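Local coordinates for penicillin-binding protein 2B (Streptococcus pneumoniae, PDB 2WAD) that probably acts as a transpeptidase that forms peptide cross-links between adjacent glycan strands of cell wall peptidoglycan in the machinery for peripheral wall synthesis, at residues 511-514 against 515-519; 451-455 against 456-460; 174-177 against 178-182; 255-258 against 259-263. All coordinates share one frame; numbering follows the deposited sequence.

How the contacts relate
Contacts 1 and 2 are neighbours in the transpeptidase domain, their centres about 13 Å apart, and each closes a helix with a glycine-ended Schellman motif. They touch directly: Phe512 of contact 1 packs its CZ 3.4 Å from Ala452 O of contact 2. Contact 1 is the one beside the active site, with the Phe517 side chain about 5 Å from that of Ser386, the probable acyl-ester residue, and the Gln519 side chain about 8 Å from a bound zinc ion. Contacts 3 and 4 belong to the dimerisation domain, centres about 21 Å apart; between the centres of contacts 1 and 3 lie about 64 Å of this elongated chain.

Contact 1 of 4, residues 511-514 against 515-519; sequences NFIT and NAFGQ. Unlike the reference sequence in segment 511-514: Phe512 (reference Tyr).
Thr514 O is gripped from opposite faces of its carbonyl plane, by Phe517 N and by Gln519 N, while the Phe517 ring folds back over the same residue. The frame is a Schellman motif that ends helix 509-515: Gln519 N reaches Thr514 O at 2.9 Å in a fairly straight bond (164° at the hydrogen), and Gly518 N bonds to Asn515 O at 3.0 Å. Gly518 has the positive phi that this reversal needs, and Asn515 to Gly518 also form a type I turn. Phe517 N is 3.2 Å from Thr514 O, and both donors stand out of the carbonyl plane, off the lone pairs. One turn back, Asn515 N keeps a regular helical bond of 2.8 Å to Asn511 O. The ring is brought back to the helix by a chi1 of 55°, which sets Phe517 CG between its own backbone N and carbonyl carbon. Thr514 CA then sits over one ring face, a CH-pi contact 4.1 Å from the centroid and 23° off the normal. Around this end the fold is closely tied to the catalytic region: Phe517 also packs on Asn445 and Val449 of helix 445-455, Gly518 shares a backbone bond with Gly385, and Ala516 O accepts a bond from Thr392 OG1. Ser386, the probable acyl-ester nucleophile, lies close by, so the cap probably lines its surroundings. At the tip of the ring, Phe517 CZ rests 3.8 Å from Thr514 CG2; on its flank, Phe517 CE1 is 4.2 Å from Ile513 CG2.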
# COMPACT_ATOMS: atom_id res chain seq x y z
N ASN A 511 16.01 0.84 -27.83
CA ASN A 511 15.43 0.80 -26.49
C ASN A 511 16.47 0.66 -25.36
O ASN A 511 16.39 1.33 -24.34
CB ASN A 511 14.42 -0.34 -26.36
CG ASN A 511 13.21 -0.21 -27.30
OD1 ASN A 511 12.80 0.88 -27.74
ND2 ASN A 511 12.64 -1.37 -27.60
N PHE A 512 17.43 -0.25 -25.54
CA PHE A 512 18.54 -0.44 -24.62
C PHE A 512 19.28 0.87 -24.41
O PHE A 512 19.49 1.29 -23.28
CB PHE A 512 19.49 -1.52 -25.18
CG PHE A 512 20.84 -1.58 -24.50
CD1 PHE A 512 20.98 -1.99 -23.19
CD2 PHE A 512 21.99 -1.24 -25.21
CE1 PHE A 512 22.23 -2.06 -22.58
CE2 PHE A 512 23.24 -1.30 -24.61
CZ PHE A 512 23.37 -1.70 -23.30
N ILE A 513 19.67 1.52 -25.51
CA ILE A 513 20.33 2.81 -25.49
C ILE A 513 19.50 3.87 -24.73
O ILE A 513 20.03 4.51 -23.83
CB ILE A 513 20.67 3.29 -26.91
CG1 ILE A 513 21.77 2.40 -27.53
CG2 ILE A 513 21.11 4.74 -26.90
CD1 ILE A 513 23.06 2.28 -26.66
N THR A 514 18.22 4.04 -25.07
CA THR A 514 17.39 5.01 -24.35
C THR A 514 17.20 4.65 -22.87
O THR A 514 17.03 5.55 -22.04
CB THR A 514 16.00 5.25 -24.98
OG1 THR A 514 15.32 3.99 -25.15
CG2 THR A 514 16.11 5.99 -26.34
N ASN A 515 17.18 3.36 -22.54
CA ASN A 515 17.04 2.95 -21.14
C ASN A 515 18.19 3.53 -20.32
O ASN A 515 18.01 3.90 -19.17
CB ASN A 515 16.97 1.42 -21.00
CG ASN A 515 16.14 0.97 -19.81
OD1 ASN A 515 15.23 1.66 -19.35
ND2 ASN A 515 16.43 -0.24 -19.33
N ALA A 516 19.35 3.65 -20.97
CA ALA A 516 20.57 4.14 -20.33
C ALA A 516 20.51 5.59 -19.84
O ALA A 516 21.26 6.00 -18.94
CB ALA A 516 21.78 3.96 -21.25
N PHE A 517 19.62 6.39 -20.43
CA PHE A 517 19.43 7.74 -19.94
C PHE A 517 17.97 7.95 -19.53
O PHE A 517 17.46 9.07 -19.50
CB PHE A 517 20.00 8.81 -20.92
CG PHE A 517 19.47 8.74 -22.35
CD1 PHE A 517 20.19 8.06 -23.33
CD2 PHE A 517 18.32 9.40 -22.72
CE1 PHE A 517 19.76 8.00 -24.65
CE2 PHE A 517 17.85 9.36 -24.06
CZ PHE A 517 18.57 8.64 -25.03
N GLY A 518 17.29 6.86 -19.20
CA GLY A 518 16.01 6.92 -18.51
C GLY A 518 14.83 7.28 -19.40
O GLY A 518 13.88 7.93 -18.95
N GLN A 519 14.87 6.82 -20.64
CA GLN A 519 13.74 6.98 -21.55
C GLN A 519 13.24 5.63 -22.05
O GLN A 519 12.89 5.51 -23.20
CB GLN A 519 14.09 7.89 -22.74
CG GLN A 519 14.50 9.32 -22.39
CD GLN A 519 13.37 10.17 -21.83
OE1 GLN A 519 13.57 10.94 -20.89
NE2 GLN A 519 12.19 10.05 -22.43

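Contact 2 of 4, residues 451-455 against 456-460; sequences TALGI and MGQTY. Unlike the reference sequence in segment 451-455: Ile455 (reference Leu).
Two backbone N-H groups converge on Leu453 O: Gln458 N at 3.2 Å, in a bond of 156° at the hydrogen, and Met456 N at 3.0 Å, a weaker and more bent one. The first is one half of the Schellman motif that closes helix 445-455. Its other half is a weak bond from Gly457 N to Gly454 O, with Gly457 at the positive phi of the C-prime residue. Met456, whose N also bonds to Ala452 O, is the first residue to leave helical angles. Beyond the cap the chain doubles back over Gly454, bringing Gln458 O within 3.4 Å of Gly454 CA in a CA-H...O contact. The Leu453 side chain fills the angle so formed. Its CG is anti to the backbone N (chi1 -177°), which carries it toward the returning chain, where Leu453 CD1 lies 3.6 Å from Gln458 OE1 and Leu453 CD2 lies 3.9 Å from Tyr460 CB. Tyr460 itself runs on to bond through OH to Val414 N, while Met456 turns toward Phe512. The carbonyls of Ala452, Leu453 and Gly454 thus find N-H partners, two of these bonds being weak, whereas Gln458 OE1 is buried beside a methyl with no polar partner in the model, probably at some energetic cost.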
# COMPACT_ATOMS: atom_id res chain seq x y z
N THR A 451 29.03 4.41 -22.20
CA THR A 451 29.05 3.38 -21.18
C THR A 451 28.19 2.17 -21.52
O THR A 451 28.69 1.04 -21.41
CB THR A 451 28.63 3.90 -19.79
OG1 THR A 451 29.53 4.92 -19.37
CG2 THR A 451 28.66 2.78 -18.77
N ALA A 452 26.92 2.38 -21.89
CA ALA A 452 26.05 1.26 -22.29
C ALA A 452 26.59 0.46 -23.48
O ALA A 452 26.60 -0.77 -23.46
CB ALA A 452 24.62 1.73 -22.61
N LEU A 453 27.00 1.13 -24.55
CA LEU A 453 27.61 0.39 -25.66
C LEU A 453 28.73 -0.52 -25.14
O LEU A 453 28.91 -1.64 -25.61
CB LEU A 453 28.14 1.36 -26.72
CG LEU A 453 28.74 0.74 -27.99
CD1 LEU A 453 27.64 0.11 -28.83
CD2 LEU A 453 29.52 1.75 -28.79
N GLY A 454 29.47 -0.06 -24.13
CA GLY A 454 30.57 -0.81 -23.55
C GLY A 454 30.13 -2.03 -22.75
O GLY A 454 30.88 -3.00 -22.63
N ILE A 455 28.94 -1.99 -22.16
CA ILE A 455 28.39 -3.19 -21.54
C ILE A 455 28.06 -4.23 -22.61
O ILE A 455 28.02 -5.44 -22.34
CB ILE A 455 27.14 -2.82 -20.73
CG1 ILE A 455 27.51 -1.84 -19.60
CG2 ILE A 455 26.48 -4.06 -20.14
CD1 ILE A 455 26.29 -1.21 -18.92
N MET A 456 27.82 -3.76 -23.82
CA MET A 456 27.50 -4.64 -24.94
C MET A 456 28.80 -5.12 -25.62
O MET A 456 28.77 -5.68 -26.71
CB MET A 456 26.66 -3.83 -25.93
CG MET A 456 25.65 -4.58 -26.72
SD MET A 456 24.46 -3.46 -27.51
CE MET A 456 24.07 -4.50 -28.90
N GLY A 457 29.94 -4.87 -24.98
CA GLY A 457 31.25 -5.29 -25.47
C GLY A 457 31.86 -4.48 -26.60
O GLY A 457 32.78 -4.95 -27.29
N GLN A 458 31.40 -3.25 -26.81
CA GLN A 458 31.88 -2.47 -27.96
C GLN A 458 32.43 -1.09 -27.60
O GLN A 458 32.12 -0.54 -26.55
CB GLN A 458 30.80 -2.41 -29.04
CG GLN A 458 30.50 -3.78 -29.67
CD GLN A 458 29.39 -3.76 -30.70
OE1 GLN A 458 28.59 -2.83 -30.76
NE2 GLN A 458 29.31 -4.81 -31.51
N THR A 459 33.24 -0.52 -28.49
CA THR A 459 33.84 0.79 -28.26
C THR A 459 33.31 1.75 -29.31
O THR A 459 33.25 1.39 -30.49
CB THR A 459 35.37 0.67 -28.37
OG1 THR A 459 35.83 -0.20 -27.33
CG2 THR A 459 36.07 2.01 -28.19
N TYR A 460 32.91 2.96 -28.91
CA TYR A 460 32.24 3.88 -29.83
C TYR A 460 33.18 4.41 -30.90
O TYR A 460 34.29 4.86 -30.57
CB TYR A 460 31.53 5.06 -29.13
CG TYR A 460 30.96 6.08 -30.12
CD1 TYR A 460 29.87 5.77 -30.93
CD2 TYR A 460 31.54 7.33 -30.27
CE1 TYR A 460 29.36 6.68 -31.83
CE2 TYR A 460 31.05 8.25 -31.17
CZ TYR A 460 29.97 7.91 -31.95
OH TYR A 460 29.44 8.82 -32.82

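Contact 3 of 4, residues 174-177 against 178-182; sequences EIYL and FSQLN
Tyr176 lays its ring alongside Gln180, one turn further on in helix 169-182, with Gln180 CG over one ring face. The Gln180 amide plane is only 24° from the ring plane, and its NE2 lies near the phenol end, 3.9 Å from Tyr176 OH and 4.0 Å from Tyr176 CZ. Two torsions bring it there: the tyrosine CG is anti to its backbone N (chi1 180°), and the bend of the glutamine at chi2 (-76°) swings the amide toward the hydroxyl end of the ring. Next to them round the helix, Ser179 turns its hydroxyl back to the carbonyl one turn earlier. Ser179 OG donates to Ile175 O at 2.6 Å, while Ser179 N bonds to the same oxygen at 3.1 Å, and the two approach from opposite faces of the carbonyl plane. Around them the i to i+4 pattern continues: Phe178 N to Glu174 O at 2.9 Å and Leu181 N to Leu177 O at 3.1 Å, with a weaker bond from Gln180 N to Tyr176 O. Leu177 and Phe178 pack on helix 90-100, whereas Ile175 and Ser179 meet helix 113-121. Beyond the helix, Tyr176 OH bonds to Lys241 and Gln180 OE1 to Ala193 N. Between the two side chains the contact is van der Waals packing of Gln180 CG and the amide against the ring; the serine hydroxyl is satisfied by its own helix, consistent with its place against helix 113-121.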
# COMPACT_ATOMS: atom_id res chain seq x y z
N GLU A 174 -39.68 -13.19 8.54
CA GLU A 174 -39.31 -14.17 9.53
C GLU A 174 -38.26 -15.11 8.96
O GLU A 174 -37.30 -15.49 9.65
CB GLU A 174 -40.52 -14.87 10.16
CG GLU A 174 -41.16 -15.96 9.33
CD GLU A 174 -42.37 -16.56 10.02
OE1 GLU A 174 -42.98 -15.90 10.90
OE2 GLU A 174 -42.71 -17.71 9.69
N ILE A 175 -38.38 -15.43 7.67
CA ILE A 175 -37.36 -16.26 7.03
C ILE A 175 -36.00 -15.60 7.11
O ILE A 175 -34.98 -16.25 7.38
CB ILE A 175 -37.68 -16.60 5.57
CG1 ILE A 175 -39.02 -17.34 5.50
CG2 ILE A 175 -36.57 -17.46 4.99
CD1 ILE A 175 -39.36 -17.79 4.09
N TYR A 176 -35.98 -14.29 6.90
CA TYR A 176 -34.74 -13.53 7.07
C TYR A 176 -34.14 -13.63 8.47
O TYR A 176 -32.95 -13.86 8.62
CB TYR A 176 -34.98 -12.06 6.69
CG TYR A 176 -33.74 -11.20 6.84
CD1 TYR A 176 -32.66 -11.34 5.97
CD2 TYR A 176 -33.65 -10.27 7.86
CE1 TYR A 176 -31.53 -10.55 6.11
CE2 TYR A 176 -32.53 -9.49 8.02
CZ TYR A 176 -31.48 -9.63 7.14
OH TYR A 176 -30.37 -8.83 7.32
N LEU A 177 -34.97 -13.42 9.49
CA LEU A 177 -34.56 -13.52 10.89
C LEU A 177 -34.04 -14.90 11.28
O LEU A 177 -32.94 -15.00 11.83
CB LEU A 177 -35.70 -13.08 11.82
CG LEU A 177 -35.87 -11.55 11.87
CD1 LEU A 177 -37.14 -11.13 12.60
CD2 LEU A 177 -34.65 -10.77 12.41
N PHE A 178 -34.81 -15.95 11.00
CA PHE A 178 -34.35 -17.33 11.09
C PHE A 178 -32.93 -17.54 10.53
O PHE A 178 -32.04 -18.05 11.24
CB PHE A 178 -35.34 -18.23 10.36
CG PHE A 178 -34.97 -19.68 10.36
CD1 PHE A 178 -35.54 -20.54 11.27
CD2 PHE A 178 -34.09 -20.19 9.42
CE1 PHE A 178 -35.22 -21.88 11.28
CE2 PHE A 178 -33.77 -21.54 9.41
CZ PHE A 178 -34.33 -22.39 10.35
N SER A 179 -32.69 -17.13 9.28
CA SER A 179 -31.38 -17.32 8.65
C SER A 179 -30.27 -16.75 9.54
O SER A 179 -29.24 -17.39 9.77
CB SER A 179 -31.34 -16.70 7.24
OG SER A 179 -32.56 -16.92 6.54
N GLN A 180 -30.50 -15.56 10.07
CA GLN A 180 -29.56 -14.94 11.00
C GLN A 180 -29.31 -15.82 12.23
O GLN A 180 -28.17 -16.03 12.61
CB GLN A 180 -30.12 -13.59 11.45
CG GLN A 180 -30.32 -12.58 10.33
CD GLN A 180 -29.01 -11.98 9.90
OE1 GLN A 180 -28.28 -11.39 10.70
NE2 GLN A 180 -28.69 -12.14 8.62
N LEU A 181 -30.37 -16.33 12.87
CA LEU A 181 -30.21 -17.17 14.06
C LEU A 181 -29.52 -18.49 13.73
O LEU A 181 -28.58 -18.90 14.42
CB LEU A 181 -31.55 -17.41 14.77
CG LEU A 181 -32.40 -16.19 15.12
CD1 LEU A 181 -33.79 -16.61 15.47
CD2 LEU A 181 -31.79 -15.35 16.23
N ASN A 182 -29.99 -19.16 12.68
CA ASN A 182 -29.41 -20.42 12.21
C ASN A 182 -27.92 -20.34 11.91
O ASN A 182 -27.20 -21.32 12.09
CB ASN A 182 -30.14 -20.93 10.97
CG ASN A 182 -30.14 -22.43 10.89
OD1 ASN A 182 -30.26 -23.12 11.90
ND2 ASN A 182 -30.04 -22.96 9.68

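Contact 4 of 4, residues 255-258 against 259-263; sequences KGYS and LNDRV
Ser258 and Asp261 bracket a beta turn close to type I, their CA atoms 5.6 Å apart, in the loop that follows helix 249-255 of the dimerisation domain. Side-chain bonds tie the turn together. Ser258 has OG anti to its backbone N (chi1 165°), which swings the hydroxyl over the turn to donate to Asn260 OD1 at 2.6 Å. The asparagine meets it by taking a chi1 of 59°, with CG between its own backbone N and carbonyl carbon. Leu259 N also points at Ser258 OG, but only in a weak, bent bond. Asp261 turns its carboxylate back toward the start of the turn: Asp261 OD1 lies 3.4 Å from Ser258 CB, and OD2 accepts Ser258 N. The place of OD2 is doubtful, however, and with it the salt bridge in which it is modelled to Arg280. Tyr257 stands beside this group with Asp261 CB at its ring edge, in plane, and the ring and carboxylate planes are 61° apart. The tyrosine hydroxyl hydrogen-bonds Glu273 OE2. Val263 adds an apolar touch, its CG1 3.6 Å from Tyr257 CE1.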
# COMPACT_ATOMS: atom_id res chain seq x y z
N LYS A 255 -5.94 -20.37 9.02
CA LYS A 255 -5.06 -19.62 9.92
C LYS A 255 -5.59 -19.61 11.35
O LYS A 255 -4.82 -19.53 12.30
CB LYS A 255 -4.80 -18.19 9.42
CG LYS A 255 -3.63 -18.06 8.46
CD LYS A 255 -3.25 -16.60 8.22
CE LYS A 255 -2.11 -16.46 7.22
NZ LYS A 255 -1.38 -15.19 7.40
N GLY A 256 -6.91 -19.71 11.50
CA GLY A 256 -7.50 -19.89 12.82
C GLY A 256 -8.82 -19.17 13.03
O GLY A 256 -9.48 -19.38 14.05
N TYR A 257 -9.21 -18.35 12.07
CA TYR A 257 -10.31 -17.41 12.26
C TYR A 257 -11.68 -18.07 12.25
O TYR A 257 -11.84 -19.19 11.76
CB TYR A 257 -10.30 -16.34 11.17
CG TYR A 257 -9.17 -15.34 11.24
CD1 TYR A 257 -9.44 -13.97 11.25
CD2 TYR A 257 -7.85 -15.75 11.27
CE1 TYR A 257 -8.41 -13.05 11.30
CE2 TYR A 257 -6.81 -14.83 11.32
CZ TYR A 257 -7.10 -13.48 11.34
OH TYR A 257 -6.08 -12.56 11.39
N SER A 258 -12.66 -17.34 12.78
CA SER A 258 -14.07 -17.64 12.59
C SER A 258 -14.57 -16.96 11.31
O SER A 258 -13.84 -16.20 10.67
CB SER A 258 -14.87 -17.16 13.81
OG SER A 258 -16.26 -17.12 13.54
N LEU A 259 -15.82 -17.24 10.95
CA LEU A 259 -16.36 -16.88 9.64
C LEU A 259 -16.96 -15.47 9.63
O LEU A 259 -17.12 -14.87 8.56
CB LEU A 259 -17.39 -17.93 9.22
CG LEU A 259 -17.92 -18.13 7.79
CD1 LEU A 259 -16.88 -17.88 6.71
CD2 LEU A 259 -18.48 -19.54 7.69
N ASN A 260 -17.28 -14.95 10.81
CA ASN A 260 -17.84 -13.61 10.95
C ASN A 260 -16.81 -12.57 11.40
O ASN A 260 -17.16 -11.43 11.73
CB ASN A 260 -18.99 -13.63 11.96
CG ASN A 260 -18.54 -14.11 13.33
OD1 ASN A 260 -17.57 -14.86 13.45
ND2 ASN A 260 -19.26 -13.69 14.36
N ASP A 261 -15.55 -12.97 11.40
CA ASP A 261 -14.44 -12.11 11.79
C ASP A 261 -14.29 -10.87 10.93
O ASP A 261 -14.48 -10.91 9.72
CB ASP A 261 -13.12 -12.89 11.76
CG ASP A 261 -12.98 -13.85 12.92
OD1 ASP A 261 -13.87 -13.88 13.80
OD2 ASP A 261 -11.97 -14.58 12.96
N ARG A 262 -13.94 -9.76 11.57
CA ARG A 262 -13.62 -8.55 10.83
C ARG A 262 -12.12 -8.39 10.63
O ARG A 262 -11.35 -8.31 11.59
CB ARG A 262 -14.27 -7.34 11.47
CG ARG A 262 -15.78 -7.48 11.40
CD ARG A 262 -16.45 -6.17 11.70
NE ARG A 262 -16.55 -5.98 13.13
CZ ARG A 262 -16.91 -4.84 13.70
NH1 ARG A 262 -17.18 -3.79 12.92
NH2 ARG A 262 -16.98 -4.73 15.02
N VAL A 263 -11.72 -8.38 9.36
CA VAL A 263 -10.33 -8.45 8.96
C VAL A 263 -9.97 -7.29 8.02
O VAL A 263 -10.84 -6.66 7.42
CB VAL A 263 -10.01 -9.81 8.31
CG1 VAL A 263 -10.52 -10.95 9.20
CG2 VAL A 263 -10.64 -9.91 6.93